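Local structure of benzoylformate Decarboxylase (Polynucleobacter necessarius, 4K9Q) at residues G181-P184 / D185-K188. The protein binds thiamine diphosphate and a magnesium ion and probably decarboxylates benzoylformate. Sequence-based numbering, arbitrary orientation.
Sequences GPDP and DKVK
Asp-183 turns its carboxylate back over the start of helix 184-196, where OD1 accepts a hydrogen bond from Asp-185 N at 2.9 Å. With CG trans to the backbone N (chi1 -175°), the carboxylate reaches this N-H, which meets OD1 from 41° out of the carboxylate plane. Aspartate suits the site because its short side chain brings an acceptor to a first-turn amide that has no helical carbonyl ahead of it. Its own carbonyl starts the helical pattern: Asp-183 O takes Val-187 N at 3.0 Å, nearly in line with the C=O bond, and a weaker bond from Lys-186 N. This is an N-cap, and Pro-184 follows it well, since the first helical position needs no amide donor and favours the phi that the ring imposes; Pro-184 O then receives Lys-188 N at 3.0 Å. The capped helix belongs to the central domain, where Pro-182 and Lys-186 pack on Leu-311 of strand 309-312. The carboxylates of Asp-183 and Asp-185, their planes 39° apart, share a water that donates to Asp-183 OD2 at 2.6 Å and to Asp-185 OD2 at 3.0 Å. Arg-179 of the second subunit forms a salt bridge with Asp-183 OD1, probably easing the repulsion between the two acids. An alanine here would remove the capping carboxylate and is likely to leave Asp-185 N without its side-chain acceptor and that arginine with a long, weak ion pair to Asp-185. On the buried side, Val-187 CG2 presses tightly against Pro-182 CG at 3.4 Å, two compact apolar groups, and Val-187 also rests on Leu-325.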
ATOM      1  N   GLY A 181      15.257 -16.251 -21.595  1.00 17.40           N
ATOM      2  CA  GLY A 181      15.494 -15.995 -22.999  1.00 18.03           C
ATOM      3  C   GLY A 181      14.270 -15.481 -23.725  1.00 15.27           C
ATOM      4  O   GLY A 181      13.191 -15.346 -23.150  1.00 16.70           O
ATOM      5  N   PRO A 182      14.441 -15.166 -25.011  1.00 14.45           N
ATOM      6  CA  PRO A 182      13.404 -14.547 -25.829  1.00 12.35           C
ATOM      7  C   PRO A 182      12.467 -15.591 -26.414  1.00 15.85           C
ATOM      8  O   PRO A 182      12.860 -16.741 -26.575  1.00 18.88           O
ATOM      9  CB  PRO A 182      14.210 -13.916 -26.963  1.00 14.09           C
ATOM     10  CG  PRO A 182      15.369 -14.853 -27.141  1.00 16.95           C
ATOM     11  CD  PRO A 182      15.693 -15.372 -25.756  1.00 14.79           C
ATOM     12  N   ASP A 183      11.247 -15.181 -26.738  1.00 14.20           N
ATOM     13  CA  ASP A 183      10.353 -16.012 -27.536  1.00 15.80           C
ATOM     14  C   ASP A 183      11.010 -16.193 -28.910  1.00 14.72           C
ATOM     15  O   ASP A 183      11.264 -15.212 -29.611  1.00 15.40           O
ATOM     16  CB  ASP A 183       8.999 -15.309 -27.672  1.00 17.28           C
ATOM     17  CG  ASP A 183       7.960 -16.153 -28.384  1.00 17.38           C
ATOM     18  OD1 ASP A 183       8.338 -17.052 -29.162  1.00 18.53           O
ATOM     19  OD2 ASP A 183       6.759 -15.896 -28.182  1.00 19.21           O
ATOM     20  N   PRO A 184      11.317 -17.443 -29.295  1.00 19.33           N
ATOM     21  CA  PRO A 184      11.929 -17.681 -30.613  1.00 16.35           C
ATOM     22  C   PRO A 184      11.128 -17.089 -31.783  1.00 18.24           C
ATOM     23  O   PRO A 184      11.735 -16.637 -32.756  1.00 19.83           O
ATOM     24  CB  PRO A 184      11.976 -19.213 -30.718  1.00 19.56           C
ATOM     25  CG  PRO A 184      11.097 -19.720 -29.609  1.00 25.20           C
ATOM     26  CD  PRO A 184      11.164 -18.692 -28.530  1.00 20.41           C
ATOM     27  N   ASP A 185       9.800 -17.079 -31.685  1.00 17.84           N
ATOM     28  CA  ASP A 185       8.963 -16.459 -32.724  1.00 18.88           C
ATOM     29  C   ASP A 185       9.240 -14.962 -32.850  1.00 19.07           C
ATOM     30  O   ASP A 185       9.175 -14.395 -33.941  1.00 18.06           O
ATOM     31  CB  ASP A 185       7.472 -16.650 -32.435  1.00 21.08           C
ATOM     32  CG  ASP A 185       7.022 -18.093 -32.577  1.00 28.76           C
ATOM     33  OD1 ASP A 185       7.724 -18.874 -33.254  1.00 31.43           O
ATOM     34  OD2 ASP A 185       5.958 -18.437 -32.014  1.00 29.04           O
ATOM     35  N   LYS A 186       9.524 -14.319 -31.721  1.00 16.50           N
ATOM     36  CA  LYS A 186       9.795 -12.888 -31.723  1.00 15.15           C
ATOM     37  C   LYS A 186      11.205 -12.603 -32.234  1.00 14.58           C
ATOM     38  O   LYS A 186      11.432 -11.604 -32.923  1.00 16.94           O
ATOM     39  CB  LYS A 186       9.563 -12.304 -30.324  1.00 14.99           C
ATOM     40  CG  LYS A 186       8.093 -12.148 -29.970  1.00 19.39           C
ATOM     41  CD  LYS A 186       7.512 -10.961 -30.716  1.00 20.38           C
ATOM     42  CE  LYS A 186       6.020 -10.813 -30.507  1.00 25.47           C
ATOM     43  NZ  LYS A 186       5.508  -9.675 -31.322  1.00 24.01           N
ATOM     44  N   VAL A 187      12.157 -13.476 -31.910  1.00 19.27           N
ATOM     45  CA  VAL A 187      13.502 -13.327 -32.460  1.00 15.40           C
ATOM     46  C   VAL A 187      13.423 -13.386 -33.985  1.00 17.18           C
ATOM     47  O   VAL A 187      14.045 -12.581 -34.680  1.00 17.73           O
ATOM     48  CB  VAL A 187      14.470 -14.418 -31.976  1.00 16.70           C
ATOM     49  CG1 VAL A 187      15.842 -14.224 -32.609  1.00 17.57           C
ATOM     50  CG2 VAL A 187      14.586 -14.408 -30.457  1.00 16.00           C
ATOM     51  N   LYS A 188      12.662 -14.349 -34.498  1.00 18.42           N
ATOM     52  CA  LYS A 188      12.495 -14.499 -35.943  1.00 19.45           C
ATOM     53  C   LYS A 188      11.865 -13.251 -36.558  1.00 18.28           C
ATOM     54  O   LYS A 188      12.342 -12.732 -37.568  1.00 18.12           O
ATOM     55  CB  LYS A 188      11.640 -15.731 -36.252  1.00 19.97           C
ATOM     56  CG  LYS A 188      11.505 -16.026 -37.733  1.00 30.28           C
ATOM     57  CD  LYS A 188      10.762 -17.341 -37.972  1.00 42.86           C
ATOM     58  CE  LYS A 188      10.540 -17.596 -39.463  1.00 55.56           C
ATOM     59  NZ  LYS A 188       9.786 -18.864 -39.729  1.00 54.65           N
TER
HETATM   60  O   HOH W   1       4.904 -16.446 -29.988  1.00 20.87           O